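Local coordinates for protein bacterioferritin (Mycobacterium smegmatis str. MC2 155, PDB 3BKN) that probably stores iron in a 24-subunit heme-containing shell, oxidising iron(II) with dioxygen at a ferroxidase centre and depositing the ferric mineral in its central cavity, at residues V7-N12 / L65-N70. Sequence-based numbering, arbitrary orientation.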
loop_
_atom_site.group_PDB
_atom_site.type_symbol
_atom_site.label_atom_id
_atom_site.label_comp_id
_atom_site.label_asym_id
_atom_site.label_seq_id
_atom_site.Cartn_x
_atom_site.Cartn_y
_atom_site.Cartn_z
ATOM N N VAL A 7 12.609 56.803 14.152
ATOM C CA VAL A 7 12.240 55.538 13.552
ATOM C C VAL A 7 10.933 55.015 14.127
ATOM O O VAL A 7 10.094 54.504 13.363
ATOM C CB VAL A 7 13.366 54.490 13.706
ATOM C CG1 VAL A 7 12.855 53.090 13.402
ATOM C CG2 VAL A 7 14.569 54.866 12.823
ATOM N N LEU A 8 10.736 55.129 15.447
ATOM C CA LEU A 8 9.510 54.602 16.064
ATOM C C LEU A 8 8.313 55.478 15.696
ATOM O O LEU A 8 7.237 54.961 15.473
ATOM C CB LEU A 8 9.635 54.441 17.565
ATOM C CG LEU A 8 10.654 53.405 18.045
ATOM C CD1 LEU A 8 11.196 53.798 19.407
ATOM C CD2 LEU A 8 10.122 51.970 18.048
ATOM N N LYS A 9 8.508 56.799 15.592
ATOM C CA LYS A 9 7.488 57.662 15.016
ATOM C C LYS A 9 7.088 57.170 13.643
ATOM O O LYS A 9 5.905 57.087 13.336
ATOM C CB LYS A 9 7.975 59.077 14.866
ATOM C CG LYS A 9 7.739 59.948 16.077
ATOM C CD LYS A 9 8.273 61.382 15.814
ATOM C CE LYS A 9 9.025 61.923 17.017
ATOM N NZ LYS A 9 9.233 63.389 16.884
ATOM N N LEU A 10 8.073 56.849 12.813
ATOM C CA LEU A 10 7.794 56.408 11.453
ATOM C C LEU A 10 7.068 55.047 11.433
ATOM O O LEU A 10 6.046 54.885 10.795
ATOM C CB LEU A 10 9.091 56.376 10.640
ATOM C CG LEU A 10 8.994 55.683 9.289
ATOM C CD1 LEU A 10 8.191 56.486 8.244
ATOM C CD2 LEU A 10 10.412 55.485 8.823
ATOM N N LEU A 11 7.596 54.071 12.163
ATOM C CA LEU A 11 6.918 52.797 12.288
ATOM C C LEU A 11 5.466 52.922 12.755
ATOM O O LEU A 11 4.555 52.262 12.260
ATOM C CB LEU A 11 7.700 51.888 13.216
ATOM C CG LEU A 11 9.079 51.490 12.714
ATOM C CD1 LEU A 11 9.692 50.784 13.802
ATOM C CD2 LEU A 11 9.093 50.580 11.509
ATOM N N ASN A 12 5.242 53.770 13.722
ATOM C CA ASN A 12 3.890 54.060 14.140
ATOM C C ASN A 12 3.006 54.718 13.112
ATOM O O ASN A 12 1.844 54.345 13.006
ATOM C CB ASN A 12 3.870 54.828 15.436
ATOM C CG ASN A 12 3.586 53.948 16.557
ATOM O OD1 ASN A 12 2.637 53.175 16.493
ATOM N ND2 ASN A 12 4.398 53.988 17.568
ATOM N N LEU A 65 11.745 47.307 19.820
ATOM C CA LEU A 65 12.487 48.541 20.028
ATOM C C LEU A 65 11.958 49.326 21.239
ATOM O O LEU A 65 12.283 50.505 21.418
ATOM C CB LEU A 65 12.489 49.383 18.740
ATOM C CG LEU A 65 13.214 48.843 17.483
ATOM C CD1 LEU A 65 13.201 49.801 16.270
ATOM C CD2 LEU A 65 14.644 48.397 17.758
ATOM N N ASP A 66 11.160 48.655 22.067
ATOM C CA ASP A 66 10.535 49.190 23.295
ATOM C C ASP A 66 9.682 50.376 23.084
ATOM O O ASP A 66 9.660 51.246 23.941
ATOM C CB ASP A 66 11.521 49.589 24.374
ATOM C CG ASP A 66 12.167 48.415 25.040
ATOM O OD1 ASP A 66 11.694 47.258 24.922
ATOM O OD2 ASP A 66 13.189 48.656 25.693
ATOM N N GLY A 67 9.003 50.431 21.942
ATOM C CA GLY A 67 8.058 51.504 21.622
ATOM C C GLY A 67 6.666 51.072 21.986
ATOM O O GLY A 67 6.446 49.955 22.492
ATOM N N LEU A 68 5.722 51.975 21.763
ATOM C CA LEU A 68 4.309 51.702 22.026
ATOM C C LEU A 68 3.535 51.672 20.712
ATOM O O LEU A 68 3.325 52.728 20.068
ATOM C CB LEU A 68 3.736 52.789 22.884
ATOM C CG LEU A 68 4.329 52.854 24.273
ATOM C CD1 LEU A 68 4.792 54.300 24.529
ATOM C CD2 LEU A 68 3.301 52.330 25.303
ATOM N N PRO A 69 3.124 50.464 20.284
ATOM C CA PRO A 69 2.348 50.399 19.073
ATOM C C PRO A 69 1.002 51.100 19.269
ATOM O O PRO A 69 0.271 50.843 20.274
ATOM C CB PRO A 69 2.147 48.915 18.867
ATOM C CG PRO A 69 2.928 48.250 19.874
ATOM C CD PRO A 69 3.329 49.156 20.904
ATOM N N ASN A 70 0.681 51.995 18.337
ATOM C CA ASN A 70 -0.583 52.736 18.409
ATOM C C ASN A 70 -1.703 51.975 17.694
ATOM O O ASN A 70 -1.807 51.977 16.473
ATOM C CB ASN A 70 -0.443 54.182 17.873
ATOM C CG ASN A 70 -1.646 55.101 18.261
ATOM O OD1 ASN A 70 -2.822 54.717 18.185
ATOM N ND2 ASN A 70 -1.337 56.334 18.641
#
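The backbone N-H of Asn70 donates to the side-chain OD1 of Asn12, with N and OD1 2.9 Å apart and an angle of 157° at the hydrogen. The same amide donates in turn: Asn12 ND2 lies 3.0 Å from Leu68 O, reaching that carbonyl from above its plane, 42° out of it. One side-chain amide of helix 5-34 of the ferritin four-helix bundle thus bridges two backbone groups that flank Pro69, and this pair of bonds fixes the rotation of the Asn12 amide. The arrangement ties this first helix to the start of the long loop that runs from helix 38-64 to helix 83-110. That loop leaves its helix through a Schellman motif, in which Asp66, at positive phi, is the C' residue: Gly67 N bonds to Ile62 O and Asp66 N to Leu63 O. Beyond the turn, Gly67 runs past Leu8, whose CD2 stands 4.2 Å from Gly67 CA. The same methyl packs on Leu65 CB at 3.6 Å, while Leu65 CD1 faces both Val7 CG1 and Leu11 CD1, 4.4 Å from each. Ser116 also touches Leu65, so Leu65, just past the end of helix 38-64, packs against both helix 5-34 and helix 114-144. Asn70 turns its own amide elsewhere: CG is anti to the backbone N (chi1 -165°), and OD1 accepts from the backbone N atoms of Gln72 and Arg73. Its CB remains beside the bridge, 3.5 Å from Asn12 OD1.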